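Local coordinates for Oxidored_FMN domain-containing protein (PDB 6L6J) that oxidises 6-hydroxypseudooxynicotine as an amine oxidase, and carries flavin mononucleotide, a [4Fe-4S] cluster and ADP, at residues 253-258 with 292-297; 22-27 with 51-56; 323-328 with 360-365. All blocks are in the same frame, centred on the assembly; numbering follows the deposited sequence.

All three contacts are buried, two in the flavin-binding barrel and one beside the iron-sulfur cluster. Interactions 1 and 2 belong to the same closed parallel barrel and touch each other; interaction 1 pairs its sixth and seventh strands, interaction 2 its first and second. Interaction 1 is mostly regular backbone bonding with small branched side chains, and it ends beside the ribityl-phosphate arm of FMN. Interaction 2 relies more on aromatic rings and an asparagine amide just ahead of its strands. Interaction 3 touches interaction 2 but not interaction 1; it has no strand pairing and joins a short helix to a loop through an iron-bound cysteine, two isoleucines and a hydrogen bond from an asparagine amide.

Interaction 1 (253-258 with 292-297); sequences PDLWDV and PVVGVG. With FMN (flavin mononucleotide), chain B.
Asp-257 rises from its strand beside Val-294, and its CB meets Val-294 CG1 at 3.5 Å. With chi1 at -172°, the carboxylate turns away from its own backbone N, and CG stays within 3.6 Å of the same Val-294 CG1. Beyond it the two oxygens part company. OD1 forms a salt bridge with Arg-224, a residue that binds FMN, while OD2 is hydrogen-bonded to Tyr-168 OH, so that this buried carboxylate is pinned at both oxygens and is placed to steady the arginine as a second-shell partner. Leu-255, two residues earlier on the strand, crosses Val-294 obliquely, its CD1 3.9 Å from Val-294 CG1. Strands 255-261 and 293-296 are neighbours in the eight-stranded beta/alpha (TIM) barrel of this flavoprotein family, and their short segments run parallel at 15°. Val-294 straddles Trp-256 and Val-258: its N donates to Trp-256 O (3.0 Å, 168° at the hydrogen), and its O accepts from Val-258 N (3.0 Å). A longer bond from Trp-256 N to Pro-292 O (3.3 Å) starts the ladder. Leu-255, Asp-257 and Val-294 face the barrel interior, where Tyr-25 packs on Leu-255 and Val-294. On the outer side Val-258 CG2 meets Val-293 CG1 at 3.7 Å, against Val-285 of helix 285-288, and the Trp-256 indole lays one face over Pro-253 CG and bonds through NE1 to Ala-250 O. Further along, Val-296 sets its CB 3.3 Å from FMN O5', beside the start of the phosphate arm.

Interaction 2 (22-27 with 51-56); sequences NRFYVV and GGWGVV
The Trp-53 indole receives the edge of the Phe-24 ring on a face of its six-membered ring, a T-shaped pair with centroids 5.8 Å apart and planes at 80°. Asn-22 CG lies at the Phe-24 ring edge, in its plane, and Tyr-25 N at the indole edge. Val-26 crosses the same indole at about a right angle, its CG2 3.3 Å from Trp-53 CD2. The Tyr-25 ring has Val-55 over one face, in a CH-pi contact with CG1 3.8 Å from the centroid; the two side chains run side by side, and Tyr-25 OH goes on to a hydrogen bond with Tyr-168 OH. These residues belong to the first beta-alpha-beta crossover of the TIM barrel, strand 24-26, helix 38-51 and strand 55-62, whose helix ends in a Schellman motif at Gly-52. Parallel pairing follows: Val-26 N donates to Val-55 O (2.8 Å), and Gly-54 N to Phe-24 O (2.9 Å). Ahead of the strand, Asn-22 CG sits between its backbone N and carbonyl carbon (chi1 62°), which turns ND2 toward Gly-52 O for a bond of 2.7 Å, with the acceptor close to the amide plane; OD1 accepts a weak hydrogen bond from Phe-24 N. A leucine here would probably leave Gly-52 O and Phe-24 N without these partners, setting the turn after the helix less firmly against the strand. Trp-53 NE1 makes a weak hydrogen bond with Pro-327 O.

Interaction 3 (323-328 with 360-365); sequences SIADPF and IRCTQN. With SF4 (iron/sulfur cluster), chain C.
Ile-324 lays its CG2 branch against Cys-362 CB at 3.7 Å and, with the same methyl, against sulfide S1 of the cluster at 3.6 Å. Its longer branch heads elsewhere and meets Ile-360 tip to tip, CD1 to CD1 at 3.6 Å. Cys-362 SG binds iron FE3 of the [4Fe-4S] cluster at 2.0 Å; Cys-344, Cys-347 and Cys-350 are the other three ligands. The sulfur also accepts a hydrogen bond from Asn-365 N (3.4 Å) and a weak one from Gln-364 N, donors that would be expected to draw off some of the thiolate charge. Asn-365 then turns back to the helix: CG anti to the backbone N (chi1 174°) brings ND2 to Ile-324 O at 2.8 Å, nearly straight at 168° and in the plane of the amide. Its OD1 is taken by Ser-367 OG. Ala-325 O touches Asn-365 CB and is hydrogen-bonded to Arg-342 NH1. The contact thus ties the end of helix 321-325, just after the last barrel strand, to the cluster loop, with helix 38-51 against Ile-360, Pro-327 and Asn-365, and helices 441-450 and 653-666 packing on the loop from the ADP-binding part.

Interaction 1 (253-258 with 292-297)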
loop_
_atom_site.group_PDB
_atom_site.type_symbol
_atom_site.label_atom_id
_atom_site.label_comp_id
_atom_site.label_asym_id
_atom_site.label_seq_id
_atom_site.Cartn_x
_atom_site.Cartn_y
_atom_site.Cartn_z
ATOM N N PRO A 253 0.055 22.472 -19.968
ATOM C CA PRO A 253 0.590 22.418 -18.604
ATOM C C PRO A 253 2.124 22.446 -18.577
ATOM O O PRO A 253 2.769 22.256 -19.609
ATOM C CB PRO A 253 0.073 21.069 -18.071
ATOM C CG PRO A 253 0.004 20.197 -19.313
ATOM C CD PRO A 253 -0.320 21.138 -20.468
ATOM N N ASP A 254 2.666 22.681 -17.393
ATOM C CA ASP A 254 4.122 22.755 -17.121
ATOM C C ASP A 254 4.632 21.337 -16.835
ATOM O O ASP A 254 5.847 21.098 -16.970
ATOM C CB ASP A 254 4.386 23.719 -15.959
ATOM C CG ASP A 254 3.888 25.136 -16.219
ATOM O OD1 ASP A 254 4.314 25.712 -17.236
ATOM O OD2 ASP A 254 3.085 25.655 -15.418
ATOM N N LEU A 255 3.737 20.434 -16.430
ATOM C CA LEU A 255 4.064 19.029 -16.072
ATOM C C LEU A 255 2.866 18.147 -16.424
ATOM O O LEU A 255 1.721 18.540 -16.085
ATOM C CB LEU A 255 4.383 18.962 -14.572
ATOM C CG LEU A 255 4.660 17.581 -13.951
ATOM C CD1 LEU A 255 6.085 17.118 -14.199
ATOM C CD2 LEU A 255 4.433 17.617 -12.445
ATOM N N TRP A 256 3.124 17.026 -17.097
ATOM C CA TRP A 256 2.183 15.886 -17.240
ATOM C C TRP A 256 2.529 14.834 -16.186
ATOM O O TRP A 256 3.637 14.259 -16.276
ATOM C CB TRP A 256 2.251 15.304 -18.647
ATOM C CG TRP A 256 1.581 16.164 -19.666
ATOM C CD1 TRP A 256 2.165 17.076 -20.494
ATOM C CD2 TRP A 256 0.176 16.188 -19.967
ATOM N NE1 TRP A 256 1.218 17.663 -21.286
ATOM C CE2 TRP A 256 -0.010 17.149 -20.979
ATOM C CE3 TRP A 256 -0.934 15.481 -19.493
ATOM C CZ2 TRP A 256 -1.261 17.433 -21.512
ATOM C CZ3 TRP A 256 -2.174 15.761 -20.030
ATOM C CH2 TRP A 256 -2.331 16.723 -21.028
ATOM N N ASP A 257 1.623 14.591 -15.235
ATOM C CA ASP A 257 1.702 13.444 -14.283
ATOM C C ASP A 257 0.758 12.332 -14.771
ATOM O O ASP A 257 -0.485 12.550 -14.711
ATOM C CB ASP A 257 1.388 13.878 -12.844
ATOM C CG ASP A 257 1.651 12.779 -11.827
ATOM O OD1 ASP A 257 1.694 11.585 -12.225
ATOM O OD2 ASP A 257 1.836 13.118 -10.655
ATOM N N VAL A 258 1.298 11.200 -15.255
ATOM C CA VAL A 258 0.493 10.220 -16.053
ATOM C C VAL A 258 0.589 8.806 -15.462
ATOM O O VAL A 258 1.710 8.317 -15.156
ATOM C CB VAL A 258 0.817 10.239 -17.565
ATOM C CG1 VAL A 258 0.344 11.530 -18.224
ATOM C CG2 VAL A 258 2.284 9.960 -17.861
ATOM N N PRO A 292 7.991 18.251 -19.310
ATOM C CA PRO A 292 8.490 17.180 -18.443
ATOM C C PRO A 292 7.368 16.201 -18.064
ATOM O O PRO A 292 6.296 16.654 -17.758
ATOM C CB PRO A 292 9.014 17.864 -17.175
ATOM C CG PRO A 292 9.078 19.338 -17.523
ATOM C CD PRO A 292 8.168 19.580 -18.717
ATOM N N VAL A 293 7.633 14.898 -18.154
ATOM C CA VAL A 293 6.634 13.832 -17.867
ATOM C C VAL A 293 7.115 13.069 -16.633
ATOM O O VAL A 293 8.309 12.624 -16.605
ATOM C CB VAL A 293 6.424 12.895 -19.074
ATOM C CG1 VAL A 293 5.403 11.808 -18.784
ATOM C CG2 VAL A 293 6.019 13.660 -20.323
ATOM N N VAL A 294 6.221 12.939 -15.654
ATOM C CA VAL A 294 6.428 12.092 -14.448
ATOM C C VAL A 294 5.472 10.899 -14.546
ATOM O O VAL A 294 4.283 11.106 -14.788
ATOM C CB VAL A 294 6.231 12.864 -13.126
ATOM C CG1 VAL A 294 4.899 13.608 -13.054
ATOM C CG2 VAL A 294 6.391 11.935 -11.923
ATOM N N GLY A 295 6.000 9.705 -14.357
ATOM C CA GLY A 295 5.239 8.459 -14.314
ATOM C C GLY A 295 5.674 7.640 -13.121
ATOM O O GLY A 295 6.702 7.987 -12.489
ATOM N N VAL A 296 4.925 6.576 -12.835
ATOM C CA VAL A 296 5.134 5.694 -11.653
ATOM C C VAL A 296 5.244 4.252 -12.155
ATOM O O VAL A 296 4.709 3.951 -13.233
ATOM C CB VAL A 296 3.999 5.899 -10.625
ATOM C CG1 VAL A 296 4.001 7.324 -10.063
ATOM C CG2 VAL A 296 2.634 5.575 -11.224
ATOM N N GLY A 297 5.947 3.401 -11.409
ATOM C CA GLY A 297 6.061 1.969 -11.729
ATOM C C GLY A 297 6.593 1.171 -10.567
ATOM O O GLY A 297 7.364 0.243 -10.773
HETATM N N1 FMN B . -3.029 8.895 -6.191
HETATM C C2 FMN B . -3.700 10.089 -6.264
HETATM O O2 FMN B . -3.756 10.645 -7.365
HETATM N N3 FMN B . -4.270 10.713 -5.225
HETATM C C4 FMN B . -4.219 10.179 -3.992
HETATM O O4 FMN B . -4.746 10.751 -3.040
HETATM C C4A FMN B . -3.537 8.868 -3.812
HETATM N N5 FMN B . -3.456 8.273 -2.597
HETATM C C5A FMN B . -2.758 7.122 -2.472
HETATM C C6 FMN B . -2.606 6.545 -1.214
HETATM C C7 FMN B . -1.875 5.380 -1.092
HETATM C C7M FMN B . -1.779 4.747 0.241
HETATM C C8 FMN B . -1.231 4.766 -2.259
HETATM C C8M FMN B . -0.464 3.480 -2.156
HETATM C C9 FMN B . -1.366 5.320 -3.504
HETATM C C9A FMN B . -2.096 6.489 -3.669
HETATM N N10 FMN B . -2.206 7.099 -4.927
HETATM C C10 FMN B . -2.914 8.273 -5.012
HETATM C "C1'" FMN B . -1.574 6.530 -6.159
HETATM C "C2'" FMN B . -0.102 6.893 -6.221
HETATM O "O2'" FMN B . -0.030 8.295 -6.408
HETATM C "C3'" FMN B . 0.619 6.218 -7.348
HETATM O "O3'" FMN B . 0.087 6.693 -8.585
HETATM C "C4'" FMN B . 0.543 4.691 -7.319
HETATM O "O4'" FMN B . 0.755 4.207 -5.972
HETATM C "C5'" FMN B . 1.536 4.070 -8.292
HETATM O "O5'" FMN B . 2.843 4.446 -7.894
HETATM P P FMN B . 3.726 3.473 -6.948
HETATM O O1P FMN B . 3.953 2.210 -7.749
HETATM O O2P FMN B . 4.956 4.293 -6.714
HETATM O O3P FMN B . 2.890 3.258 -5.700
#

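Interaction 2 (22-27 with 51-56)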
loop_
_atom_site.group_PDB
_atom_site.type_symbol
_atom_site.label_atom_id
_atom_site.label_comp_id
_atom_site.label_asym_id
_atom_site.label_seq_id
_atom_site.Cartn_x
_atom_site.Cartn_y
_atom_site.Cartn_z
ATOM N N ASN A 22 16.372 17.476 -8.248
ATOM C CA ASN A 22 16.648 16.101 -8.759
ATOM C C ASN A 22 15.403 15.505 -9.425
ATOM O O ASN A 22 14.366 16.202 -9.506
ATOM C CB ASN A 22 17.211 15.191 -7.659
ATOM C CG ASN A 22 16.262 14.990 -6.501
ATOM O OD1 ASN A 22 15.077 14.775 -6.703
ATOM N ND2 ASN A 22 16.763 15.048 -5.280
ATOM N N ARG A 23 15.508 14.247 -9.870
ATOM C CA ARG A 23 14.457 13.563 -10.662
ATOM C C ARG A 23 13.596 12.683 -9.765
ATOM O O ARG A 23 12.652 12.092 -10.316
ATOM C CB ARG A 23 15.079 12.700 -11.760
ATOM C CG ARG A 23 15.972 13.465 -12.727
ATOM C CD ARG A 23 16.099 12.738 -14.041
ATOM N NE ARG A 23 17.044 13.362 -14.937
ATOM C CZ ARG A 23 16.743 14.112 -16.003
ATOM N NH1 ARG A 23 15.481 14.355 -16.316
ATOM N NH2 ARG A 23 17.723 14.640 -16.731
ATOM N N PHE A 24 13.908 12.571 -8.466
ATOM C CA PHE A 24 13.054 11.822 -7.498
ATOM C C PHE A 24 11.836 12.679 -7.110
ATOM O O PHE A 24 12.007 13.755 -6.529
ATOM C CB PHE A 24 13.831 11.394 -6.265
ATOM C CG PHE A 24 15.035 10.559 -6.568
ATOM C CD1 PHE A 24 14.900 9.207 -6.813
ATOM C CD2 PHE A 24 16.293 11.120 -6.616
ATOM C CE1 PHE A 24 16.005 8.419 -7.093
ATOM C CE2 PHE A 24 17.401 10.328 -6.890
ATOM C CZ PHE A 24 17.252 8.978 -7.116
ATOM N N TYR A 25 10.633 12.193 -7.424
ATOM C CA TYR A 25 9.376 12.967 -7.347
ATOM C C TYR A 25 8.344 12.149 -6.586
ATOM O O TYR A 25 8.070 11.054 -7.007
ATOM C CB TYR A 25 8.909 13.291 -8.763
ATOM C CG TYR A 25 7.735 14.227 -8.878
ATOM C CD1 TYR A 25 6.454 13.826 -8.561
ATOM C CD2 TYR A 25 7.904 15.499 -9.378
ATOM C CE1 TYR A 25 5.366 14.668 -8.722
ATOM C CE2 TYR A 25 6.834 16.355 -9.548
ATOM C CZ TYR A 25 5.558 15.936 -9.237
ATOM O OH TYR A 25 4.521 16.791 -9.443
ATOM N N VAL A 26 7.783 12.687 -5.513
ATOM C CA VAL A 26 6.776 11.949 -4.699
ATOM C C VAL A 26 5.397 12.382 -5.181
ATOM O O VAL A 26 5.026 13.561 -4.964
ATOM C CB VAL A 26 6.958 12.170 -3.188
ATOM C CG1 VAL A 26 5.876 11.438 -2.398
ATOM C CG2 VAL A 26 8.349 11.753 -2.736
ATOM N N VAL A 27 4.686 11.455 -5.812
ATOM C CA VAL A 27 3.368 11.710 -6.456
ATOM C C VAL A 27 2.317 11.780 -5.355
ATOM O O VAL A 27 2.539 11.280 -4.255
ATOM C CB VAL A 27 3.040 10.650 -7.518
ATOM C CG1 VAL A 27 3.839 10.896 -8.783
ATOM C CG2 VAL A 27 3.265 9.225 -7.012
ATOM N N GLY A 51 14.689 12.939 3.360
ATOM C CA GLY A 51 15.261 11.810 2.587
ATOM C C GLY A 51 15.766 12.172 1.193
ATOM O O GLY A 51 16.516 11.365 0.608
ATOM N N GLY A 52 15.374 13.323 0.650
ATOM C CA GLY A 52 16.033 13.930 -0.524
ATOM C C GLY A 52 15.183 13.890 -1.778
ATOM O O GLY A 52 15.742 14.115 -2.911
ATOM N N TRP A 53 13.888 13.637 -1.627
ATOM C CA TRP A 53 12.920 13.740 -2.748
ATOM C C TRP A 53 12.855 15.208 -3.180
ATOM O O TRP A 53 12.749 16.051 -2.315
ATOM C CB TRP A 53 11.561 13.129 -2.344
ATOM C CG TRP A 53 11.661 11.652 -2.094
ATOM C CD1 TRP A 53 12.037 11.038 -0.927
ATOM C CD2 TRP A 53 11.449 10.595 -3.060
ATOM N NE1 TRP A 53 12.055 9.677 -1.106
ATOM C CE2 TRP A 53 11.675 9.375 -2.393
ATOM C CE3 TRP A 53 11.035 10.558 -4.395
ATOM C CZ2 TRP A 53 11.541 8.145 -3.027
ATOM C CZ3 TRP A 53 10.899 9.338 -5.028
ATOM C CH2 TRP A 53 11.170 8.146 -4.358
ATOM N N GLY A 54 13.040 15.481 -4.466
ATOM C CA GLY A 54 13.034 16.823 -5.078
ATOM C C GLY A 54 11.658 17.462 -5.043
ATOM O O GLY A 54 11.600 18.679 -4.888
ATOM N N VAL A 55 10.581 16.691 -5.202
ATOM C CA VAL A 55 9.173 17.179 -5.034
ATOM C C VAL A 55 8.447 16.275 -4.013
ATOM O O VAL A 55 8.479 15.029 -4.146
ATOM C CB VAL A 55 8.419 17.215 -6.382
ATOM C CG1 VAL A 55 6.962 17.563 -6.214
ATOM C CG2 VAL A 55 9.079 18.149 -7.399
ATOM N N VAL A 56 7.767 16.864 -3.039
ATOM C CA VAL A 56 6.856 16.095 -2.155
ATOM C C VAL A 56 5.463 16.684 -2.282
ATOM O O VAL A 56 5.321 17.901 -2.143
ATOM C CB VAL A 56 7.392 16.026 -0.727
ATOM C CG1 VAL A 56 6.388 15.403 0.220
ATOM C CG2 VAL A 56 8.703 15.250 -0.724
#

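Interaction 3 (323-328 with 360-365)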
loop_
_atom_site.group_PDB
_atom_site.type_symbol
_atom_site.label_atom_id
_atom_site.label_comp_id
_atom_site.label_asym_id
_atom_site.label_seq_id
_atom_site.Cartn_x
_atom_site.Cartn_y
_atom_site.Cartn_z
ATOM N N SER A 323 8.639 5.549 -1.897
ATOM C CA SER A 323 8.899 6.670 -0.962
ATOM C C SER A 323 8.316 6.399 0.437
ATOM O O SER A 323 8.732 7.083 1.383
ATOM C CB SER A 323 8.390 7.988 -1.532
ATOM O OG SER A 323 6.984 8.002 -1.618
ATOM N N ILE A 324 7.317 5.529 0.554
ATOM C CA ILE A 324 6.662 5.166 1.844
ATOM C C ILE A 324 7.605 4.216 2.576
ATOM O O ILE A 324 7.902 4.464 3.754
ATOM C CB ILE A 324 5.270 4.552 1.596
ATOM C CG1 ILE A 324 4.241 5.626 1.208
ATOM C CG2 ILE A 324 4.791 3.734 2.794
ATOM C CD1 ILE A 324 2.909 5.073 0.695
ATOM N N ALA A 325 8.068 3.198 1.856
ATOM C CA ALA A 325 8.974 2.107 2.297
ATOM C C ALA A 325 10.369 2.662 2.576
ATOM O O ALA A 325 10.983 2.170 3.526
ATOM C CB ALA A 325 9.037 1.028 1.235
ATOM N N ASP A 326 10.870 3.584 1.740
ATOM C CA ASP A 326 12.195 4.231 1.951
ATOM C C ASP A 326 12.121 5.725 1.638
ATOM O O ASP A 326 12.552 6.200 0.583
ATOM C CB ASP A 326 13.338 3.546 1.186
ATOM C CG ASP A 326 14.665 3.728 1.905
ATOM O OD1 ASP A 326 14.751 4.635 2.728
ATOM O OD2 ASP A 326 15.571 2.920 1.678
ATOM N N PRO A 327 11.618 6.523 2.599
ATOM C CA PRO A 327 11.724 7.975 2.523
ATOM C C PRO A 327 13.139 8.444 2.153
ATOM O O PRO A 327 13.250 9.540 1.683
ATOM C CB PRO A 327 11.366 8.474 3.931
ATOM C CG PRO A 327 11.027 7.237 4.752
ATOM C CD PRO A 327 10.895 6.072 3.794
ATOM N N PHE A 328 14.161 7.597 2.332
ATOM C CA PHE A 328 15.594 7.977 2.206
ATOM C C PHE A 328 16.204 7.395 0.923
ATOM O O PHE A 328 17.402 7.627 0.706
ATOM C CB PHE A 328 16.336 7.630 3.500
ATOM C CG PHE A 328 16.269 8.761 4.509
ATOM C CD1 PHE A 328 15.060 9.158 5.061
ATOM C CD2 PHE A 328 17.401 9.475 4.863
ATOM C CE1 PHE A 328 14.979 10.235 5.931
ATOM C CE2 PHE A 328 17.328 10.539 5.748
ATOM C CZ PHE A 328 16.114 10.925 6.280
ATOM N N ILE A 360 -2.163 5.732 7.674
ATOM C CA ILE A 360 -1.322 4.867 6.786
ATOM C C ILE A 360 -0.277 4.107 7.618
ATOM O O ILE A 360 0.156 4.620 8.646
ATOM C CB ILE A 360 -0.663 5.710 5.673
ATOM C CG1 ILE A 360 0.101 4.844 4.658
ATOM C CG2 ILE A 360 0.243 6.779 6.264
ATOM C CD1 ILE A 360 0.538 5.589 3.417
ATOM N N ARG A 361 0.085 2.904 7.185
ATOM C CA ARG A 361 1.214 2.105 7.741
ATOM C C ARG A 361 1.963 1.454 6.576
ATOM O O ARG A 361 1.401 1.433 5.473
ATOM C CB ARG A 361 0.720 1.016 8.702
ATOM C CG ARG A 361 0.171 -0.224 8.003
ATOM C CD ARG A 361 -0.709 -1.047 8.912
ATOM N NE ARG A 361 0.056 -1.642 10.002
ATOM C CZ ARG A 361 -0.484 -2.311 11.015
ATOM N NH1 ARG A 361 -1.800 -2.451 11.086
ATOM N NH2 ARG A 361 0.293 -2.820 11.961
ATOM N N CYS A 362 3.142 0.888 6.840
ATOM C CA CYS A 362 3.991 0.179 5.840
ATOM C C CYS A 362 4.595 -1.085 6.462
ATOM O O CYS A 362 5.168 -1.015 7.557
ATOM C CB CYS A 362 5.109 1.069 5.313
ATOM S SG CYS A 362 6.192 0.250 4.113
ATOM N N THR A 363 4.466 -2.212 5.767
ATOM C CA THR A 363 5.042 -3.512 6.201
ATOM C C THR A 363 6.570 -3.382 6.379
ATOM O O THR A 363 7.136 -4.004 7.365
ATOM C CB THR A 363 4.680 -4.596 5.189
ATOM O OG1 THR A 363 3.270 -4.462 5.008
ATOM C CG2 THR A 363 5.102 -5.976 5.651
ATOM N N GLN A 364 7.217 -2.644 5.457
ATOM C CA GLN A 364 8.700 -2.593 5.367
ATOM C C GLN A 364 9.217 -1.543 6.347
ATOM O O GLN A 364 10.206 -1.826 7.039
ATOM C CB GLN A 364 9.182 -2.273 3.952
ATOM C CG GLN A 364 9.326 -3.460 3.011
ATOM C CD GLN A 364 10.484 -4.351 3.377
ATOM O OE1 GLN A 364 10.539 -4.895 4.483
ATOM N NE2 GLN A 364 11.416 -4.528 2.443
ATOM N N ASN A 365 8.525 -0.412 6.432
ATOM C CA ASN A 365 8.961 0.780 7.202
ATOM C C ASN A 365 7.947 1.060 8.311
ATOM O O ASN A 365 7.074 1.904 8.137
ATOM C CB ASN A 365 9.172 1.953 6.235
ATOM C CG ASN A 365 9.487 3.266 6.909
ATOM O OD1 ASN A 365 10.011 3.296 8.037
ATOM N ND2 ASN A 365 9.127 4.351 6.236
HETATM FE FE1 SF4 C . 3.756 -2.888 1.406
HETATM FE FE2 SF4 C . 5.278 -0.936 -0.331
HETATM FE FE3 SF4 C . 5.100 -0.524 2.622
HETATM FE FE4 SF4 C . 2.687 -0.043 0.870
HETATM S S1 SF4 C . 4.638 0.667 0.906
HETATM S S2 SF4 C . 3.100 -1.260 2.577
HETATM S S3 SF4 C . 3.274 -1.681 -0.318
HETATM S S4 SF4 C . 5.724 -2.087 1.405
#